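Local coordinates for protein peptide chain release factor subunit 1 (PDB 3AGK) that probably directs the termination of protein synthesis in archaea by responding to the stop codons UAA, UAG and UGA on the ribosome, at residues I12-L17 / E134-D139; F198-G203 / G237-Y242; Y302-V307 / E323-L328. All coordinates share one frame; numbering follows the deposited sequence.

Contact 1: I12-L17 / E134-D139; sequences ISKREL and EDMVED
K14 and M136 carry most of this contact, which is made by van der Waals packing. No hydrogen bond joins the two segments. The extended lysine chain crosses the methionine at a slant. Its CE packs tightly on M136 CG at 3.4 Å. Its aliphatic part also lies against the backbone, with K14 CD 3.2 Å from M136 O. The methionine has CG anti to its backbone N (chi1 -169°) and bends at chi2 (77°). This bend carries SD and CE to the end of the lysine, and K14 NZ sits 3.3 Å from M136 SD.

A second, looser touch sets the V137 CG2 methyl 3.8 Å from the backbone oxygen K14 O. The valine also packs on A18 and L21 of the same helix. L17, one turn on from K14, rests on F111 and P114.

Within 12-17, polar bonds shape the helix start. S13 N donates to E16 OE1 at 2.8 Å, and the oxygen accepts on its anti lone pair. In return E16 N donates to S13 OG at 3.2 Å, although the position of that hydroxyl is less sure. In the other segment, E134 forms a salt bridge with K25, and D135 one with K216.

The reciprocal S13-E16 pair is a capping box. It starts helix 14-24, whose first turn packs here on the loop between helix 131-134 and strand 142-149.

Contact 2: F198-G203 / G237-Y242; sequences FFKKVG and GNYLDY
The ring of Y239 lies against helix 188-215, with F199 CB over one face. The site belongs to eRF1 domain 2, where this long helix packs beside a mixed beta sheet. The contact joins the helix to the loop between helices 230-236 and 242-245.

The central touch is a CH-pi contact. F199 CB stands 3.4 Å from the centroid of the Y239 ring and only 5° off the ring normal. The phenylalanine ring then turns its edge toward the face of the tyrosine. This is a T-shaped (edge-to-face) pair, with centroids 5.4 Å apart and planes at 70°. F199 CG lies anti to its own carbonyl carbon (chi1 -77°), which swings the ring away past the tyrosine while CB stays over its face. K200 meets the tyrosine differently. Its CG lies at the ring edge, in the ring plane, 3.6 Å from Y239 CD2.

The backbones come close at G203. Its CA is 3.2 Å from Y239 O and makes a CA-H...O contact. A side chain would not fit here, because a CB would run into that same oxygen.

Farther out, D196 holds both polar ends: it hydrogen-bonds to Y239 OH and forms a salt bridge with K200 NZ, which probably steadies the tyrosine ring. The F199 ring is backed by V148 of the sheet and by A230 and E233 of helix 230-236. S207, one turn beyond G203, hydrogen-bonds to G203 O and D241 N.

A water completes the junction: it donates to K200 O at 2.8 Å and to Y239 O at 3.1 Å.

Contact 3: Y302-V307 / E323-L328; sequences YGEKDV and ESREDL
E304 sends CG anti to its own carbonyl carbon (chi1 -78°) and stays extended beyond it, so its carboxylate reaches out from the first turn of helix 304-312. R325 also starts with CG anti to its carbonyl carbon, then bends at chi3 (137°). The two chains cross obliquely and their charged ends meet. The carboxylate and guanidinium planes are 78° apart.

The joining bond is a salt bridge with a nearly straight hydrogen bond. R325 NH2 donates to E304 OE2 at 3.1 Å. The oxygen lies at the guanidinium edge, close to its plane, and accepts the N-H on its anti lone pair. One oxygen is engaged by one nitrogen, not a paired, two-pronged grip.

R325 also bridges to D327 within its own segment. Those bonds are weak, and the position of NH1 is less sure. R325 NE donates to G360 O, while D327 OD2 accepts from W331 NE1. W331 and L362 pack against both E304 and R325.

R325 opens a type I beta turn that ends at L328, with L328 N bonded to R325 O at 3.1 Å. An alanine here would leave E304 and D327 without their shared cation, and their mutual repulsion would probably no longer be offset.

E304 OE2 and D327 OD2 are 4.3 Å apart. The guanidinium between these two acids forms a surface salt-bridge network, and its charge probably makes their closeness tolerable.

The three contacts follow one another, and none nests in or crosses another. Contact 1 comes first and closes the longest loop, 116 residues. It ties the first helix to the loop leading out of helix 131-134, so the four-stranded antiparallel sheet lies within that span. Contact 2 closes a 33-residue loop in eRF1 domain 2, tying helix 188-215 to the loop after helix 230-236. Contact 3 closes the shortest, 15 residues, in eRF1 domain 3, joining the start of helix 304-312 to the turn before helix 328-335. Contacts 2 and 3 lie on opposite sides of the chain's centre, centres about 46 Å apart. Contacts 1 and 3 are nearer, with closest atoms about 12 Å apart.

Contact 1: I12-L17 / E134-D139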
# COMPACT_ATOMS: atom_id res chain seq x y z
N ILE A 12 -13.16 11.06 13.13
CA ILE A 12 -11.87 11.60 12.70
C ILE A 12 -11.80 11.58 11.18
O ILE A 12 -12.47 10.78 10.53
CB ILE A 12 -10.69 10.77 13.26
CG1 ILE A 12 -10.71 9.36 12.68
CG2 ILE A 12 -10.70 10.77 14.80
CD1 ILE A 12 -9.58 8.47 13.18
N SER A 13 -10.98 12.45 10.62
CA SER A 13 -10.84 12.55 9.18
C SER A 13 -9.93 11.46 8.66
O SER A 13 -9.30 10.75 9.44
CB SER A 13 -10.23 13.90 8.82
OG SER A 13 -8.94 14.01 9.40
N LYS A 14 -9.84 11.35 7.34
CA LYS A 14 -8.88 10.46 6.70
C LYS A 14 -7.44 10.89 6.99
O LYS A 14 -6.54 10.06 7.04
CB LYS A 14 -9.13 10.40 5.20
CG LYS A 14 -10.51 9.88 4.85
CD LYS A 14 -10.68 9.71 3.35
CE LYS A 14 -12.09 9.23 3.03
NZ LYS A 14 -12.25 8.82 1.60
N ARG A 15 -7.23 12.18 7.18
CA ARG A 15 -5.88 12.66 7.48
C ARG A 15 -5.41 12.19 8.86
O ARG A 15 -4.27 11.78 9.04
CB ARG A 15 -5.78 14.19 7.35
CG ARG A 15 -6.54 14.97 8.41
CD ARG A 15 -6.09 16.42 8.47
NE ARG A 15 -6.27 17.09 7.19
CZ ARG A 15 -7.35 17.79 6.86
NH1 ARG A 15 -7.44 18.38 5.67
NH2 ARG A 15 -8.35 17.91 7.73
N GLU A 16 -6.30 12.24 9.85
CA GLU A 16 -5.94 11.73 11.16
C GLU A 16 -5.97 10.19 11.21
O GLU A 16 -5.16 9.57 11.89
CB GLU A 16 -6.80 12.35 12.26
CG GLU A 16 -8.21 12.74 11.84
CD GLU A 16 -8.76 13.90 12.66
OE1 GLU A 16 -9.90 14.34 12.39
OE2 GLU A 16 -8.05 14.37 13.56
N LEU A 17 -6.90 9.58 10.48
CA LEU A 17 -6.99 8.12 10.46
C LEU A 17 -5.66 7.50 10.06
O LEU A 17 -5.22 6.51 10.66
CB LEU A 17 -8.09 7.67 9.49
CG LEU A 17 -8.95 6.44 9.86
CD1 LEU A 17 -9.43 5.75 8.59
CD2 LEU A 17 -8.27 5.43 10.83
N GLU A 134 -7.62 0.88 6.23
CA GLU A 134 -6.61 1.19 5.23
C GLU A 134 -7.22 1.41 3.86
O GLU A 134 -6.63 2.09 3.02
CB GLU A 134 -5.56 0.08 5.15
CG GLU A 134 -4.80 -0.14 6.44
CD GLU A 134 -3.48 -0.84 6.21
OE1 GLU A 134 -3.36 -2.03 6.59
OE2 GLU A 134 -2.56 -0.20 5.65
N ASP A 135 -8.40 0.86 3.63
CA ASP A 135 -9.04 0.95 2.33
C ASP A 135 -9.66 2.32 2.02
O ASP A 135 -9.89 2.65 0.85
CB ASP A 135 -10.09 -0.15 2.17
CG ASP A 135 -9.46 -1.50 1.85
OD1 ASP A 135 -10.04 -2.53 2.23
OD2 ASP A 135 -8.39 -1.52 1.20
N MET A 136 -9.91 3.12 3.05
CA MET A 136 -10.48 4.45 2.85
C MET A 136 -9.47 5.54 3.18
O MET A 136 -9.71 6.72 2.94
CB MET A 136 -11.76 4.64 3.68
CG MET A 136 -12.57 5.90 3.34
SD MET A 136 -13.57 5.82 1.83
CE MET A 136 -14.74 7.15 2.12
N VAL A 137 -8.33 5.14 3.72
CA VAL A 137 -7.21 6.05 3.89
C VAL A 137 -6.41 6.00 2.60
O VAL A 137 -5.45 6.75 2.40
CB VAL A 137 -6.32 5.59 5.05
CG1 VAL A 137 -5.46 4.42 4.62
CG2 VAL A 137 -5.46 6.72 5.52
N GLU A 138 -6.83 5.10 1.72
CA GLU A 138 -6.06 4.70 0.56
C GLU A 138 -6.59 5.33 -0.71
O GLU A 138 -7.75 5.12 -1.08
CB GLU A 138 -6.13 3.18 0.45
CG GLU A 138 -5.27 2.56 -0.61
CD GLU A 138 -5.65 1.12 -0.88
OE1 GLU A 138 -5.74 0.31 0.07
OE2 GLU A 138 -5.87 0.79 -2.06
N ASP A 139 -5.74 6.10 -1.38
CA ASP A 139 -6.03 6.61 -2.72
C ASP A 139 -6.48 5.49 -3.64
O ASP A 139 -5.82 4.45 -3.76
CB ASP A 139 -4.79 7.28 -3.33
CG ASP A 139 -3.92 7.96 -2.31
OD1 ASP A 139 -3.64 9.17 -2.47
OD2 ASP A 139 -3.50 7.30 -1.33

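Contact 2: F198-G203 / G237-Y242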
# COMPACT_ATOMS: atom_id res chain seq x y z
N PHE A 198 -0.62 -22.70 -19.15
CA PHE A 198 0.11 -21.67 -18.42
C PHE A 198 -0.67 -20.32 -18.39
O PHE A 198 -0.75 -19.66 -17.34
CB PHE A 198 1.54 -21.50 -18.96
CG PHE A 198 2.34 -20.46 -18.21
CD1 PHE A 198 2.75 -20.69 -16.90
CD2 PHE A 198 2.64 -19.22 -18.80
CE1 PHE A 198 3.46 -19.74 -16.20
CE2 PHE A 198 3.35 -18.24 -18.12
CZ PHE A 198 3.76 -18.50 -16.81
N PHE A 199 -1.26 -19.93 -19.51
CA PHE A 199 -2.01 -18.67 -19.57
C PHE A 199 -3.22 -18.69 -18.67
O PHE A 199 -3.61 -17.65 -18.14
CB PHE A 199 -2.43 -18.34 -21.00
CG PHE A 199 -1.32 -17.80 -21.85
CD1 PHE A 199 -0.07 -17.50 -21.27
CD2 PHE A 199 -1.50 -17.60 -23.21
CE1 PHE A 199 0.97 -17.01 -22.05
CE2 PHE A 199 -0.45 -17.11 -24.00
CZ PHE A 199 0.79 -16.80 -23.41
N LYS A 200 -3.82 -19.86 -18.49
CA LYS A 200 -4.95 -20.00 -17.57
C LYS A 200 -4.49 -19.87 -16.13
O LYS A 200 -5.17 -19.25 -15.32
CB LYS A 200 -5.69 -21.34 -17.77
CG LYS A 200 -6.68 -21.32 -18.94
CD LYS A 200 -7.07 -22.74 -19.40
CE LYS A 200 -7.91 -22.67 -20.67
NZ LYS A 200 -8.32 -24.00 -21.21
N LYS A 201 -3.35 -20.48 -15.81
CA LYS A 201 -2.74 -20.30 -14.50
C LYS A 201 -2.45 -18.80 -14.23
O LYS A 201 -2.82 -18.27 -13.19
CB LYS A 201 -1.46 -21.13 -14.40
CG LYS A 201 -0.90 -21.31 -12.99
CD LYS A 201 0.48 -21.99 -13.02
CE LYS A 201 0.58 -23.02 -14.15
NZ LYS A 201 1.98 -23.48 -14.43
N VAL A 202 -1.79 -18.13 -15.17
CA VAL A 202 -1.50 -16.70 -15.04
C VAL A 202 -2.80 -15.91 -14.89
O VAL A 202 -2.92 -15.07 -13.99
CB VAL A 202 -0.71 -16.18 -16.26
CG1 VAL A 202 -0.39 -14.65 -16.13
CG2 VAL A 202 0.56 -17.00 -16.41
N GLY A 203 -3.77 -16.20 -15.75
CA GLY A 203 -5.07 -15.56 -15.69
C GLY A 203 -5.75 -15.71 -14.34
O GLY A 203 -6.23 -14.73 -13.77
N GLY A 237 -7.40 -14.01 -25.40
CA GLY A 237 -8.05 -15.20 -24.89
C GLY A 237 -8.92 -14.91 -23.67
O GLY A 237 -9.16 -13.75 -23.35
N ASN A 238 -9.39 -15.97 -23.00
CA ASN A 238 -10.31 -15.85 -21.88
C ASN A 238 -9.62 -15.81 -20.52
O ASN A 238 -10.27 -15.81 -19.47
CB ASN A 238 -11.31 -17.01 -21.89
CG ASN A 238 -12.49 -16.73 -22.77
OD1 ASN A 238 -12.66 -15.60 -23.25
ND2 ASN A 238 -13.32 -17.75 -23.01
N TYR A 239 -8.30 -15.78 -20.56
CA TYR A 239 -7.50 -15.95 -19.34
C TYR A 239 -7.81 -14.94 -18.25
O TYR A 239 -7.97 -15.30 -17.08
CB TYR A 239 -6.02 -15.94 -19.71
CG TYR A 239 -5.78 -16.88 -20.88
CD1 TYR A 239 -5.43 -16.40 -22.13
CD2 TYR A 239 -5.97 -18.26 -20.73
CE1 TYR A 239 -5.24 -17.27 -23.21
CE2 TYR A 239 -5.77 -19.14 -21.80
CZ TYR A 239 -5.41 -18.64 -23.03
OH TYR A 239 -5.22 -19.49 -24.08
N LEU A 240 -7.92 -13.68 -18.64
CA LEU A 240 -8.08 -12.60 -17.69
C LEU A 240 -9.55 -12.39 -17.36
O LEU A 240 -10.37 -12.22 -18.26
CB LEU A 240 -7.47 -11.33 -18.27
CG LEU A 240 -6.94 -10.27 -17.30
CD1 LEU A 240 -5.93 -10.89 -16.36
CD2 LEU A 240 -6.34 -9.10 -18.08
N ASP A 241 -9.89 -12.41 -16.07
CA ASP A 241 -11.25 -12.09 -15.63
C ASP A 241 -11.77 -10.81 -16.30
O ASP A 241 -11.04 -9.83 -16.43
CB ASP A 241 -11.31 -11.94 -14.10
CG ASP A 241 -12.73 -11.68 -13.58
OD1 ASP A 241 -13.27 -12.56 -12.88
OD2 ASP A 241 -13.31 -10.62 -13.88
N TYR A 242 -13.03 -10.84 -16.73
CA TYR A 242 -13.65 -9.71 -17.41
C TYR A 242 -13.61 -8.40 -16.61
O TYR A 242 -13.51 -7.32 -17.21
CB TYR A 242 -15.09 -10.04 -17.80
CG TYR A 242 -16.06 -10.02 -16.64
CD1 TYR A 242 -16.21 -11.13 -15.80
CD2 TYR A 242 -16.85 -8.91 -16.38
CE1 TYR A 242 -17.10 -11.12 -14.74
CE2 TYR A 242 -17.75 -8.89 -15.32
CZ TYR A 242 -17.87 -10.00 -14.50
OH TYR A 242 -18.76 -9.98 -13.45
O HOH W 1 -7.39 -18.30 -16.76

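Contact 3: Y302-V307 / E323-L328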
# COMPACT_ATOMS: atom_id res chain seq x y z
N TYR A 302 23.96 18.67 -1.84
CA TYR A 302 23.71 17.68 -0.80
C TYR A 302 24.48 18.09 0.44
O TYR A 302 25.32 18.99 0.38
CB TYR A 302 24.10 16.26 -1.25
CG TYR A 302 25.42 16.17 -1.99
CD1 TYR A 302 26.62 15.94 -1.32
CD2 TYR A 302 25.45 16.32 -3.38
CE1 TYR A 302 27.83 15.87 -2.00
CE2 TYR A 302 26.65 16.24 -4.08
CZ TYR A 302 27.84 16.01 -3.39
OH TYR A 302 29.02 15.93 -4.10
N GLY A 303 24.18 17.44 1.56
CA GLY A 303 24.69 17.86 2.86
C GLY A 303 23.67 18.84 3.40
O GLY A 303 23.27 19.77 2.69
N GLU A 304 23.24 18.63 4.64
CA GLU A 304 22.16 19.44 5.21
C GLU A 304 22.40 20.95 5.12
O GLU A 304 21.50 21.70 4.72
CB GLU A 304 21.91 19.02 6.66
CG GLU A 304 21.09 17.74 6.75
CD GLU A 304 21.11 17.11 8.12
OE1 GLU A 304 21.37 17.83 9.11
OE2 GLU A 304 20.86 15.88 8.21
N LYS A 305 23.60 21.39 5.48
CA LYS A 305 23.93 22.81 5.44
C LYS A 305 23.77 23.32 4.02
O LYS A 305 23.09 24.33 3.79
CB LYS A 305 25.35 23.06 5.95
CG LYS A 305 25.58 22.65 7.40
CD LYS A 305 26.45 21.38 7.55
CE LYS A 305 25.68 20.10 7.18
NZ LYS A 305 26.44 19.23 6.22
N ASP A 306 24.35 22.62 3.05
CA ASP A 306 24.25 23.01 1.65
C ASP A 306 22.80 23.04 1.17
O ASP A 306 22.37 24.01 0.53
CB ASP A 306 25.08 22.10 0.75
CG ASP A 306 26.56 22.29 0.93
OD1 ASP A 306 27.34 21.81 0.08
OD2 ASP A 306 26.95 22.92 1.93
N VAL A 307 22.06 21.98 1.47
CA VAL A 307 20.67 21.88 1.03
C VAL A 307 19.87 23.04 1.62
O VAL A 307 19.13 23.71 0.90
CB VAL A 307 20.00 20.53 1.41
CG1 VAL A 307 18.52 20.55 1.06
CG2 VAL A 307 20.69 19.36 0.70
N GLU A 323 12.32 8.33 2.22
CA GLU A 323 11.21 8.24 3.16
C GLU A 323 11.60 7.79 4.58
O GLU A 323 10.83 7.98 5.52
CB GLU A 323 10.14 7.30 2.60
CG GLU A 323 10.55 5.85 2.63
CD GLU A 323 9.44 4.93 2.17
OE1 GLU A 323 9.73 3.81 1.71
OE2 GLU A 323 8.26 5.34 2.26
N SER A 324 12.76 7.18 4.74
CA SER A 324 13.17 6.73 6.08
C SER A 324 13.77 7.85 6.95
O SER A 324 14.11 7.63 8.11
CB SER A 324 14.11 5.53 6.01
OG SER A 324 15.41 5.90 5.59
N ARG A 325 13.90 9.05 6.39
CA ARG A 325 14.37 10.19 7.17
C ARG A 325 13.33 10.67 8.17
O ARG A 325 12.20 10.99 7.82
CB ARG A 325 14.80 11.34 6.27
CG ARG A 325 16.19 11.15 5.70
CD ARG A 325 16.60 12.32 4.86
NE ARG A 325 17.98 12.71 5.12
CZ ARG A 325 18.36 13.52 6.10
NH1 ARG A 325 17.45 14.02 6.91
NH2 ARG A 325 19.63 13.82 6.26
N GLU A 326 13.73 10.73 9.44
CA GLU A 326 12.82 11.17 10.48
C GLU A 326 12.43 12.63 10.28
O GLU A 326 11.27 12.99 10.49
CB GLU A 326 13.45 10.91 11.85
CG GLU A 326 13.86 9.46 12.01
CD GLU A 326 14.40 9.14 13.39
OE1 GLU A 326 14.71 7.95 13.65
OE2 GLU A 326 14.53 10.08 14.20
N ASP A 327 13.38 13.45 9.85
CA ASP A 327 13.10 14.86 9.59
C ASP A 327 12.37 15.10 8.26
O ASP A 327 12.22 16.24 7.82
CB ASP A 327 14.40 15.68 9.63
CG ASP A 327 15.42 15.22 8.59
OD1 ASP A 327 15.03 14.54 7.62
OD2 ASP A 327 16.61 15.53 8.75
N LEU A 328 11.90 14.02 7.64
CA LEU A 328 11.27 14.13 6.32
C LEU A 328 10.35 15.35 6.16
O LEU A 328 10.49 16.14 5.22
CB LEU A 328 10.50 12.84 5.98
CG LEU A 328 10.12 12.57 4.52
CD1 LEU A 328 9.66 11.14 4.37
CD2 LEU A 328 9.04 13.52 4.03